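Local coordinates for protein putative methyltransferase (Porphyromonas gingivalis, PDB 3LL7) that is a putative methyltransferase, probably transferring methyl groups from S-adenosylmethionine to a substrate that has not been established, at residues Val169-Arg174 and Ala207-Met212; Tyr182-Cys187 and Pro211-Trp216; Gln226-Val231 and Leu240-Ser245. All blocks are in the same frame, centred on the assembly; numbering follows the deposited sequence. Where two conformers were deposited one is given.

Contact 1. Residues Val169-Arg174 and Ala207-Met212; sequences VDPARR and AKLSPM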
loop_
_atom_site.group_PDB
_atom_site.type_symbol
_atom_site.label_atom_id
_atom_site.label_comp_id
_atom_site.label_asym_id
_atom_site.label_seq_id
_atom_site.Cartn_x
_atom_site.Cartn_y
_atom_site.Cartn_z
ATOM N N VAL A 169 -11.710 9.385 0.833
ATOM C CA VAL A 169 -11.972 9.103 -0.564
ATOM C C VAL A 169 -10.851 8.242 -1.165
ATOM O O VAL A 169 -9.669 8.479 -0.928
ATOM C CB VAL A 169 -12.233 10.432 -1.363
ATOM C CG1 VAL A 169 -11.024 11.391 -1.290
ATOM C CG2 VAL A 169 -12.723 10.172 -2.807
ATOM N N ASP A 170 -11.243 7.250 -1.947
ATOM C CA ASP A 170 -10.293 6.371 -2.644
ATOM C C ASP A 170 -10.712 6.354 -4.114
ATOM O O ASP A 170 -11.505 5.506 -4.525
ATOM C CB ASP A 170 -10.337 4.970 -1.986
ATOM C CG ASP A 170 -9.518 3.915 -2.729
ATOM O OD1 ASP A 170 -8.708 4.270 -3.609
ATOM O OD2 ASP A 170 -9.715 2.705 -2.432
ATOM N N PRO A 171 -10.191 7.317 -4.910
ATOM C CA PRO A 171 -10.680 7.477 -6.282
ATOM C C PRO A 171 -10.251 6.342 -7.206
ATOM O O PRO A 171 -9.296 5.614 -6.906
ATOM C CB PRO A 171 -10.074 8.818 -6.742
ATOM C CG PRO A 171 -9.038 9.179 -5.749
ATOM C CD PRO A 171 -9.359 8.455 -4.472
ATOM N N ALA A 172 -10.982 6.180 -8.307
ATOM C CA ALA A 172 -10.632 5.225 -9.347
ATOM C C ALA A 172 -9.958 5.963 -10.511
ATOM O O ALA A 172 -10.001 7.203 -10.582
ATOM C CB ALA A 172 -11.884 4.459 -9.812
ATOM N N ARG A 173 -9.327 5.195 -11.399
ATOM C CA ARG A 173 -8.568 5.724 -12.530
ATOM C C ARG A 173 -9.471 5.809 -13.761
ATOM O O ARG A 173 -10.022 4.796 -14.198
ATOM C CB ARG A 173 -7.364 4.811 -12.803
ATOM C CG ARG A 173 -6.429 5.269 -13.913
ATOM C CD ARG A 173 -5.285 4.280 -14.114
ATOM N NE ARG A 173 -4.357 4.737 -15.146
ATOM C CZ ARG A 173 -3.282 4.064 -15.559
ATOM N NH1 ARG A 173 -2.975 2.882 -15.034
ATOM N NH2 ARG A 173 -2.510 4.576 -16.507
ATOM N N ARG A 174 -9.624 7.008 -14.320
ATOM C CA ARG A 174 -10.533 7.204 -15.457
ATOM C C ARG A 174 -9.896 6.852 -16.802
ATOM O O ARG A 174 -8.736 7.181 -17.056
ATOM C CB ARG A 174 -11.073 8.633 -15.461
ATOM C CG ARG A 174 -11.768 9.060 -16.749
ATOM C CD ARG A 174 -12.423 10.436 -16.604
ATOM N NE ARG A 174 -11.566 11.401 -15.905
ATOM C CZ ARG A 174 -11.709 11.758 -14.629
ATOM N NH1 ARG A 174 -12.679 11.233 -13.888
ATOM N NH2 ARG A 174 -10.874 12.638 -14.089
ATOM N N ALA A 207 -7.292 11.230 1.415
ATOM C CA ALA A 207 -7.421 10.608 0.103
ATOM C C ALA A 207 -6.378 9.522 -0.037
ATOM O O ALA A 207 -5.195 9.744 0.268
ATOM C CB ALA A 207 -7.240 11.637 -1.000
ATOM N N LYS A 208 -6.825 8.351 -0.480
ATOM C CA LYS A 208 -5.918 7.246 -0.752
ATOM C C LYS A 208 -5.666 7.211 -2.234
ATOM O O LYS A 208 -6.603 7.097 -3.027
ATOM C CB LYS A 208 -6.546 5.917 -0.327
ATOM C CG LYS A 208 -5.685 4.709 -0.736
ATOM C CD LYS A 208 -6.496 3.433 -0.479
ATOM C CE LYS A 208 -6.343 2.430 -1.570
ATOM N NZ LYS A 208 -7.246 1.276 -1.286
ATOM N N LEU A 209 -4.395 7.290 -2.614
ATOM C CA LEU A 209 -4.019 7.408 -4.017
ATOM C C LEU A 209 -3.178 6.230 -4.466
ATOM O O LEU A 209 -2.505 5.587 -3.657
ATOM C CB LEU A 209 -3.247 8.704 -4.244
ATOM C CG LEU A 209 -3.926 10.012 -3.845
ATOM C CD1 LEU A 209 -2.923 11.160 -3.972
ATOM C CD2 LEU A 209 -5.156 10.268 -4.707
ATOM N N SER A 210 -3.230 5.932 -5.772
ATOM C CA SER A 210 -2.402 4.869 -6.347
ATOM C C SER A 210 -0.905 5.094 -6.139
ATOM O O SER A 210 -0.442 6.216 -6.266
ATOM C CB SER A 210 -2.654 4.783 -7.850
ATOM O OG SER A 210 -1.689 3.931 -8.439
ATOM N N PRO A 211 -0.134 4.021 -5.867
ATOM C CA PRO A 211 1.327 4.170 -5.847
ATOM C C PRO A 211 1.955 4.609 -7.199
ATOM O O PRO A 211 3.146 4.895 -7.241
ATOM C CB PRO A 211 1.840 2.772 -5.448
ATOM C CG PRO A 211 0.703 1.965 -5.133
ATOM C CD PRO A 211 -0.546 2.614 -5.688
HETATM N N MSE A 212 1.164 4.671 -8.268
HETATM C CA MSE A 212 1.679 5.093 -9.574
HETATM C C MSE A 212 1.639 6.609 -9.773
HETATM O O MSE A 212 2.218 7.118 -10.731
HETATM C CB MSE A 212 0.924 4.393 -10.714
HETATM C CG MSE A 212 1.015 2.876 -10.669
HETATM SE SE MSE A 212 2.854 2.253 -10.757
HETATM C CE MSE A 212 3.169 2.447 -12.678
HETATM O O HOH W 1 -6.953 5.856 -5.431
#
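D170 and K208 run alongside each other and meet in a salt bridge. NZ of K208 donates to OD2 of D170 at 3.1 Å, reaching it from above the carboxylate plane, 55° out of it. The lysine methylenes flank the same group, with K208 CE 3.5 Å from D170 OD2. In both residues CG stands opposite the backbone N (chi1 174° in K208), which sets the chains alongside. A bend at chi3 of K208 then carries its amine to the acid. Next to this pair the backbones join. K208 N donates to V169 O at 2.9 Å and 165°, and A207 CA approaches that oxygen at 3.3 Å. This parallel bridge of V169 and A207 brings V169 CG1 to 3.8 Å from A207 CB. Further on, a water lies 2.8 Å from P171 O and 2.7 Å from K208 O. It cannot serve every acceptor near it at once, so these two bonds may be shared. P171 CG touches L209 CD2, and L191 of helix 191-198 packs on both residues and on V169. T101 OG1 is hydrogen-bonded to D170 N. K208 NZ also bonds to S79 OG and has a long, weak ion pair with D107. The strands are the neighbours usually numbered 4 and 5 in class I methyltransferases, where the cofactor pocket borders the C-terminal strand ends. A bound 1,2-ethanediol about 3 Å from the D170 side chain is consistent with a pocket here. The salt bridge fits a D170 carboxylate steadied beside this probable pocket by a lysine from the next strand.

Contact 2. Residues Tyr182-Cys187 and Pro211-Trp216; sequences YAIADC and PMIDLW
Y182 and I213 make a mainly apolar loop-to-loop contact, with no hydrogen bond between the two segments. It sits beyond the C-terminal ends of strands 166-173 and 204-209. I213 CD1 is modelled over one face of the Y182 ring, offset toward the rim, as a CH-pi contact 23° off the ring normal. The modelled approach is too close for carbons, so the detail of this CH-pi contact is doubtful. I213 CG1 is opposite its own carbonyl carbon (chi1 -47°), and a turn at chi2 (-82°) brings CD1 to the tyrosine. The other branch, I213 CG2, reaches I184 CD1 at 4.4 Å. M212, a selenomethionine, adds its CB 4.1 Å from Y182 CB. S210 OG accepts from M212 N in an ST turn just before the contact.

In the methyltransferase fold, 211-216 is the link from strand 204-209 into helix 215-221. D214 is the N-cap of that helix, its OD2 accepting from D217 N. The backbone N of D214 is buried by the contact and has no partner in the model. D217 in turn takes a weak hydrogen bond from I184 N, and T218 of the same helix touches both I184 and I213. On the other side, residues 184-186 form a short 3-10 turn that leads into strand 187-188. D186 OD2 accepts from A183 N at 3.0 Å, from above the carboxylate plane, and D186 N returns a bond to A183 O at 2.8 Å. K303 NZ donates to P211 O and I213 O, joining this link to the region assigned to the ferredoxin-like domain.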
loop_
_atom_site.group_PDB
_atom_site.type_symbol
_atom_site.label_atom_id
_atom_site.label_comp_id
_atom_site.label_asym_id
_atom_site.label_seq_id
_atom_site.Cartn_x
_atom_site.Cartn_y
_atom_site.Cartn_z
ATOM N N TYR A 182 -0.454 7.596 -14.652
ATOM C CA TYR A 182 -1.568 7.902 -13.750
ATOM C C TYR A 182 -1.334 9.269 -13.095
ATOM O O TYR A 182 -0.458 9.428 -12.244
ATOM C CB TYR A 182 -1.759 6.792 -12.699
ATOM C CG TYR A 182 -3.087 6.829 -11.927
ATOM C CD1 TYR A 182 -3.914 7.970 -11.929
ATOM C CD2 TYR A 182 -3.504 5.728 -11.159
ATOM C CE1 TYR A 182 -5.125 8.008 -11.196
ATOM C CE2 TYR A 182 -4.712 5.757 -10.425
ATOM C CZ TYR A 182 -5.510 6.898 -10.450
ATOM O OH TYR A 182 -6.692 6.931 -9.737
ATOM N N ALA A 183 -2.125 10.251 -13.521
ATOM C CA ALA A 183 -2.030 11.622 -13.026
ATOM C C ALA A 183 -3.202 11.978 -12.117
ATOM O O ALA A 183 -4.289 11.398 -12.219
ATOM C CB ALA A 183 -1.952 12.607 -14.196
ATOM N N ILE A 184 -2.963 12.946 -11.234
ATOM C CA ILE A 184 -3.977 13.495 -10.336
ATOM C C ILE A 184 -5.222 14.007 -11.081
ATOM O O ILE A 184 -6.327 14.000 -10.531
ATOM C CB ILE A 184 -3.361 14.632 -9.470
ATOM C CG1 ILE A 184 -4.069 14.750 -8.114
ATOM C CG2 ILE A 184 -3.315 15.957 -10.262
ATOM C CD1 ILE A 184 -3.749 13.584 -7.145
ATOM N N ALA A 185 -5.032 14.437 -12.330
ATOM C CA ALA A 185 -6.127 14.889 -13.192
ATOM C C ALA A 185 -7.068 13.745 -13.579
ATOM O O ALA A 185 -8.213 13.986 -13.939
ATOM C CB ALA A 185 -5.574 15.584 -14.449
ATOM N N ASP A 186 -6.583 12.506 -13.473
ATOM C CA ASP A 186 -7.340 11.319 -13.896
ATOM C C ASP A 186 -8.229 10.735 -12.796
ATOM O O ASP A 186 -8.967 9.778 -13.046
ATOM C CB ASP A 186 -6.394 10.225 -14.406
ATOM C CG ASP A 186 -5.477 10.707 -15.515
ATOM O OD1 ASP A 186 -5.921 11.513 -16.361
ATOM O OD2 ASP A 186 -4.303 10.276 -15.528
ATOM N N CYS A 187 -8.158 11.309 -11.595
ATOM C CA CYS A 187 -8.912 10.796 -10.444
ATOM C C CYS A 187 -10.422 10.913 -10.616
ATOM O O CYS A 187 -10.940 11.961 -11.008
ATOM C CB CYS A 187 -8.468 11.471 -9.145
ATOM S SG CYS A 187 -6.878 10.851 -8.541
ATOM N N PRO A 211 -0.134 4.021 -5.867
ATOM C CA PRO A 211 1.327 4.170 -5.847
ATOM C C PRO A 211 1.955 4.609 -7.199
ATOM O O PRO A 211 3.146 4.895 -7.241
ATOM C CB PRO A 211 1.840 2.772 -5.448
ATOM C CG PRO A 211 0.703 1.965 -5.133
ATOM C CD PRO A 211 -0.546 2.614 -5.688
HETATM N N MSE A 212 1.164 4.671 -8.268
HETATM C CA MSE A 212 1.679 5.093 -9.574
HETATM C C MSE A 212 1.639 6.609 -9.773
HETATM O O MSE A 212 2.218 7.118 -10.731
HETATM C CB MSE A 212 0.924 4.393 -10.714
HETATM C CG MSE A 212 1.015 2.876 -10.669
HETATM SE SE MSE A 212 2.854 2.253 -10.757
HETATM C CE MSE A 212 3.169 2.447 -12.678
ATOM N N ILE A 213 0.947 7.321 -8.880
ATOM C CA ILE A 213 0.865 8.786 -8.950
ATOM C C ILE A 213 2.184 9.411 -8.557
ATOM O O ILE A 213 2.842 8.952 -7.633
ATOM C CB ILE A 213 -0.257 9.365 -8.035
ATOM C CG1 ILE A 213 -1.559 8.597 -8.224
ATOM C CG2 ILE A 213 -0.518 10.857 -8.342
ATOM C CD1 ILE A 213 -2.346 9.029 -9.416
ATOM N N ASP A 214 2.572 10.447 -9.290
ATOM C CA ASP A 214 3.777 11.200 -8.992
ATOM C C ASP A 214 3.566 12.031 -7.716
ATOM O O ASP A 214 2.558 12.748 -7.604
ATOM C CB ASP A 214 4.077 12.116 -10.183
ATOM C CG ASP A 214 5.415 12.785 -10.080
ATOM O OD1 ASP A 214 6.426 12.117 -10.375
ATOM O OD2 ASP A 214 5.451 13.984 -9.728
ATOM N N LEU A 215 4.503 11.945 -6.767
ATOM C CA LEU A 215 4.425 12.746 -5.535
ATOM C C LEU A 215 4.413 14.224 -5.803
ATOM O O LEU A 215 3.602 14.946 -5.222
ATOM C CB LEU A 215 5.579 12.455 -4.564
ATOM C CG LEU A 215 5.314 11.495 -3.431
ATOM C CD1 LEU A 215 5.400 10.097 -3.999
ATOM C CD2 LEU A 215 6.347 11.667 -2.324
ATOM N N TRP A 216 5.316 14.680 -6.671
ATOM C CA TRP A 216 5.449 16.100 -6.915
ATOM C C TRP A 216 4.208 16.608 -7.649
ATOM O O TRP A 216 3.656 17.644 -7.282
ATOM C CB TRP A 216 6.768 16.429 -7.643
ATOM C CG TRP A 216 7.095 17.897 -7.673
ATOM C CD1 TRP A 216 7.337 18.655 -8.785
ATOM C CD2 TRP A 216 7.199 18.790 -6.552
ATOM N NE1 TRP A 216 7.589 19.960 -8.429
ATOM C CE2 TRP A 216 7.507 20.071 -7.065
ATOM C CE3 TRP A 216 7.058 18.635 -5.166
ATOM C CZ2 TRP A 216 7.680 21.189 -6.241
ATOM C CZ3 TRP A 216 7.230 19.751 -4.348
ATOM C CH2 TRP A 216 7.539 21.008 -4.889
#

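Contact 3. Residues Gln226-Val231 and Leu240-Ser245; sequences QELHVV and LLVRMS
E227 holds CG between its backbone N and carbonyl carbon (chi1 54°), and the extended rest of the chain carries its carboxylate to R243. R243 starts with CG opposite its backbone N and bends at chi3, which turns the guanidinium edge to the acid. NE of R243 donates to OE2 of E227 at 2.8 Å and 171°. The bond lies in the guanidinium plane and uses the anti lone pair of OE2, with the two flat groups almost perpendicular. NH1 of R243 adds a weak bond to the same oxygen. The other oxygen, OE1 of E227, takes H229 NE2 at 2.8 Å. Both carboxylate oxygens are thus engaged, which would fix the rotation of the group. H229 ND1 bonds to Y86 OH, and its ring stacks on H259. Q226 CB lies over one face of the guanidinium, 3.5 Å above its plane, while R243 NH2 forms a salt bridge with E248.

The strands run antiparallel, at 169° between their directions. H229 and L241 form a hydrogen-bonded pair, with H229 N to L241 O at 2.7 Å and L241 N to H229 O at 2.9 Å. At the other end Q226 N donates to R243 O at 2.7 Å. The backbone angles of Q226 and E227 opposite R243 fit a classic beta bulge. On the other face L228 CG meets V242 CG2 at 3.9 Å, and V230 CG1 meets L240 CD2 at 4.1 Å. L215 of helix 215-221 packs on L228, V230 and L240. The arrangement is the beta hairpin after helix 215-221, corresponding to strands 6 and 7 of the class I methyltransferase fold. The reversed strand 236-244 lies between 204-209 and 225-233, and 258-263 extends the sheet beyond 225-233.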
loop_
_atom_site.group_PDB
_atom_site.type_symbol
_atom_site.label_atom_id
_atom_site.label_comp_id
_atom_site.label_asym_id
_atom_site.label_seq_id
_atom_site.Cartn_x
_atom_site.Cartn_y
_atom_site.Cartn_z
ATOM N N GLN A 226 -1.631 18.830 4.069
ATOM C CA GLN A 226 -0.912 18.962 5.333
ATOM C C GLN A 226 0.191 17.927 5.525
ATOM O O GLN A 226 1.145 18.174 6.246
ATOM C CB GLN A 226 -1.884 18.857 6.502
ATOM C CG GLN A 226 -2.890 20.025 6.544
ATOM C CD GLN A 226 -2.220 21.375 6.706
ATOM O OE1 GLN A 226 -1.342 21.560 7.559
ATOM N NE2 GLN A 226 -2.632 22.336 5.881
ATOM N N GLU A 227 0.021 16.763 4.907
ATOM C CA GLU A 227 0.998 15.664 4.991
ATOM C C GLU A 227 0.736 14.664 3.875
ATOM O O GLU A 227 -0.408 14.501 3.449
ATOM C CB GLU A 227 0.968 14.967 6.370
ATOM C CG GLU A 227 -0.418 14.462 6.832
ATOM C CD GLU A 227 -0.401 13.878 8.251
ATOM O OE1 GLU A 227 0.617 13.317 8.683
ATOM O OE2 GLU A 227 -1.419 13.997 8.955
ATOM N N LEU A 228 1.785 13.971 3.417
ATOM C CA LEU A 228 1.641 12.916 2.418
ATOM C C LEU A 228 2.418 11.697 2.939
ATOM O O LEU A 228 3.570 11.816 3.342
ATOM C CB LEU A 228 2.176 13.413 1.053
ATOM C CG LEU A 228 1.992 12.498 -0.164
ATOM C CD1 LEU A 228 2.005 13.261 -1.470
ATOM C CD2 LEU A 228 3.107 11.377 -0.183
ATOM N N HIS A 229 1.779 10.533 2.960
ATOM C CA HIS A 229 2.425 9.338 3.489
ATOM C C HIS A 229 2.630 8.354 2.340
ATOM O O HIS A 229 1.680 8.090 1.573
ATOM C CB HIS A 229 1.537 8.674 4.541
ATOM C CG HIS A 229 1.432 9.449 5.822
ATOM N ND1 HIS A 229 1.561 8.854 7.054
ATOM C CD2 HIS A 229 1.218 10.766 6.058
ATOM C CE1 HIS A 229 1.433 9.769 7.998
ATOM N NE2 HIS A 229 1.226 10.939 7.418
ATOM N N VAL A 230 3.839 7.805 2.227
ATOM C CA VAL A 230 4.112 6.761 1.238
ATOM C C VAL A 230 4.161 5.462 2.011
ATOM O O VAL A 230 5.024 5.294 2.903
ATOM C CB VAL A 230 5.459 6.992 0.502
ATOM C CG1 VAL A 230 5.732 5.842 -0.486
ATOM C CG2 VAL A 230 5.437 8.354 -0.188
ATOM N N VAL A 231 3.175 4.601 1.781
ATOM C CA VAL A 231 3.008 3.440 2.685
ATOM C C VAL A 231 3.333 2.121 1.984
ATOM O O VAL A 231 2.631 1.721 1.032
ATOM C CB VAL A 231 1.562 3.395 3.262
ATOM C CG1 VAL A 231 1.391 2.222 4.235
ATOM C CG2 VAL A 231 1.207 4.744 3.957
ATOM N N LEU A 240 -0.444 5.844 -1.485
ATOM C CA LEU A 240 -0.071 7.130 -0.937
ATOM C C LEU A 240 -1.304 7.641 -0.191
ATOM O O LEU A 240 -2.445 7.373 -0.592
ATOM C CB LEU A 240 0.278 8.117 -2.040
ATOM C CG LEU A 240 1.251 7.748 -3.139
ATOM C CD1 LEU A 240 1.729 9.052 -3.726
ATOM C CD2 LEU A 240 2.440 6.907 -2.670
ATOM N N LEU A 241 -1.085 8.349 0.905
ATOM C CA LEU A 241 -2.208 8.911 1.630
ATOM C C LEU A 241 -1.930 10.376 1.772
ATOM O O LEU A 241 -0.819 10.775 2.142
ATOM C CB LEU A 241 -2.308 8.264 2.997
ATOM C CG LEU A 241 -2.713 6.808 3.012
ATOM C CD1 LEU A 241 -2.476 6.218 4.397
ATOM C CD2 LEU A 241 -4.203 6.697 2.648
ATOM N N VAL A 242 -2.919 11.193 1.431
ATOM C CA VAL A 242 -2.748 12.632 1.546
ATOM C C VAL A 242 -3.828 13.164 2.472
ATOM O O VAL A 242 -4.980 12.754 2.361
ATOM C CB VAL A 242 -2.895 13.285 0.176
ATOM C CG1 VAL A 242 -2.685 14.753 0.297
ATOM C CG2 VAL A 242 -1.880 12.707 -0.814
ATOM N N ARG A 243 -3.457 14.026 3.417
ATOM C CA ARG A 243 -4.464 14.685 4.241
ATOM C C ARG A 243 -4.515 16.160 3.912
ATOM O O ARG A 243 -3.463 16.812 3.840
ATOM C CB ARG A 243 -4.181 14.479 5.723
ATOM C CG ARG A 243 -5.275 15.092 6.645
ATOM C CD ARG A 243 -5.014 14.738 8.095
ATOM N NE ARG A 243 -3.808 15.388 8.611
ATOM C CZ ARG A 243 -3.770 16.652 9.042
ATOM N NH1 ARG A 243 -2.633 17.165 9.519
ATOM N NH2 ARG A 243 -4.864 17.417 9.012
HETATM N N MSE A 244 -5.737 16.669 3.687
HETATM C CA MSE A 244 -5.990 18.089 3.403
HETATM C C MSE A 244 -6.874 18.688 4.477
HETATM O O MSE A 244 -7.735 18.008 5.027
HETATM C CB MSE A 244 -6.702 18.287 2.064
HETATM C CG MSE A 244 -5.786 18.185 0.883
HETATM SE SE MSE A 244 -6.745 17.662 -0.698
HETATM C CE MSE A 244 -7.082 15.860 -0.070
ATOM N N SER A 245 -6.666 19.966 4.774
ATOM C CA SER A 245 -7.433 20.608 5.811
ATOM C C SER A 245 -7.356 22.118 5.633
ATOM O O SER A 245 -6.257 22.665 5.476
ATOM C CB SER A 245 -6.903 20.187 7.186
ATOM O OG SER A 245 -7.669 20.762 8.237
#

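How the contacts relate
From the N terminus, the chain passes 169-174, then 182-187, before reaching the partners of both. Contact 1 closes first, at 207-212, and contact 2 at 211-216. Their loops are staggered, neither nested in the other, and they share P211 and M212. R174 N and D186 O, probably hydrogen-bonded, tie their first segments together. The helix begun at 215 leads from contact 2 into strand 225-233. Contact 3 follows in series and closes the short hairpin 226-231 with 240-245. It adjoins contact 1 in the sheet, where L209 N and A207 N probably bond to L240 O and V242 O. Together they join central strands, a crossover helix and the hairpin 225-233/236-244.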